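Local coordinates for cytoplasmic protein (Cryptococcus neoformans var. grubii serotype A, PDB 7LPO), which probably hydrolyses steryl beta-glucosides, as a sterylglucosidase of glycosyl hydrolase family 5, at residues 453-456 / 457-460. Residues are numbered along the deposited sequence; the frame is centred on the assembly and turned at random.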
# COMPACT_ATOMS: atom_id res chain seq x y z
N PHE A 453 6.05 -2.23 -3.96
CA PHE A 453 7.49 -2.42 -3.91
C PHE A 453 8.13 -1.32 -3.07
O PHE A 453 7.88 -0.14 -3.30
CB PHE A 453 8.14 -2.40 -5.29
CG PHE A 453 9.63 -2.53 -5.22
CD1 PHE A 453 10.22 -3.78 -5.18
CD2 PHE A 453 10.45 -1.42 -5.14
CE1 PHE A 453 11.60 -3.92 -5.09
CE2 PHE A 453 11.82 -1.55 -5.06
CZ PHE A 453 12.39 -2.81 -5.02
N TYR A 454 8.97 -1.73 -2.12
CA TYR A 454 9.77 -0.81 -1.33
C TYR A 454 11.23 -1.22 -1.40
O TYR A 454 11.54 -2.42 -1.35
CB TYR A 454 9.31 -0.77 0.13
CG TYR A 454 8.00 -0.05 0.32
CD1 TYR A 454 7.97 1.32 0.53
CD2 TYR A 454 6.80 -0.74 0.30
CE1 TYR A 454 6.77 1.98 0.70
CE2 TYR A 454 5.60 -0.09 0.47
CZ TYR A 454 5.60 1.28 0.67
OH TYR A 454 4.41 1.93 0.86
N ASP A 455 12.11 -0.23 -1.53
CA ASP A 455 13.53 -0.40 -1.22
C ASP A 455 13.63 -0.71 0.27
O ASP A 455 13.74 0.20 1.11
CB ASP A 455 14.29 0.86 -1.61
CG ASP A 455 15.76 0.81 -1.25
OD1 ASP A 455 16.22 -0.17 -0.61
OD2 ASP A 455 16.46 1.78 -1.59
N GLY A 456 13.59 -2.01 0.60
CA GLY A 456 13.45 -2.42 1.98
C GLY A 456 14.63 -2.03 2.85
O GLY A 456 14.45 -1.64 4.01
N LEU A 457 15.85 -2.14 2.32
CA LEU A 457 17.01 -1.72 3.10
C LEU A 457 16.87 -0.27 3.54
O LEU A 457 17.14 0.08 4.69
CB LEU A 457 18.29 -1.92 2.29
CG LEU A 457 19.55 -1.41 2.98
CD1 LEU A 457 19.84 -2.25 4.22
CD2 LEU A 457 20.76 -1.40 2.07
N THR A 458 16.50 0.61 2.61
CA THR A 458 16.35 2.02 2.94
C THR A 458 15.21 2.23 3.93
O THR A 458 15.35 2.97 4.91
CB THR A 458 16.12 2.82 1.66
OG1 THR A 458 17.21 2.60 0.75
CG2 THR A 458 16.00 4.29 1.96
N LEU A 459 14.08 1.56 3.69
CA LEU A 459 12.93 1.71 4.57
C LEU A 459 13.26 1.29 6.00
O LEU A 459 12.96 2.02 6.95
CB LEU A 459 11.77 0.88 4.02
CG LEU A 459 10.38 1.07 4.61
CD1 LEU A 459 9.89 2.47 4.35
CD2 LEU A 459 9.43 0.04 4.01
N MET A 460 13.90 0.13 6.17
CA MET A 460 14.10 -0.38 7.52
C MET A 460 15.22 0.34 8.26
O MET A 460 15.13 0.53 9.48
CB MET A 460 14.40 -1.88 7.47
CG MET A 460 13.39 -2.69 6.69
SD MET A 460 11.70 -2.63 7.38
CE MET A 460 11.98 -3.35 8.98
O HOH W 1 16.53 -2.73 -0.61
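Asp455 O accepts from Leu459 N at 2.9 Å and Gly456 O from Met460 N at 2.8 Å, the first i to i+4 bonds of helix 456-461. Asp455 is the N-cap. Its CG lies anti to the backbone N (chi1 177°), which brings the carboxylate back over the first turn. Asp455 OD1 takes a weak but nearly straight bond from Thr458 N at 3.3 Å. Asp455 OD2 accepts a hydrogen bond from Thr458 OG1 at 2.6 Å, from well above the carboxylate plane. Thr458 thus reaches both oxygens, firmly at OD2 and weakly at OD1. A water bridges Asp455 OD1 and Leu457 N, and Asn468 also binds OD1 of this buried carboxylate. This cap starts a short helix after strand 447-449, one of the parallel strands of the TIM barrel expected for this family. Beside the cap, Leu459 CD2 packs obliquely on the Tyr454 ring, 4.0 Å from Tyr454 CG. The Tyr454 hydroxyl is hydrogen-bonded to Glu521 and to the nitrogen of a bound Tris molecule, probably from the crystallisation liquor, though such molecules often mark a pocket. Met460 CG lies against Gly456 O, while the end of its side chain leads away to Met197.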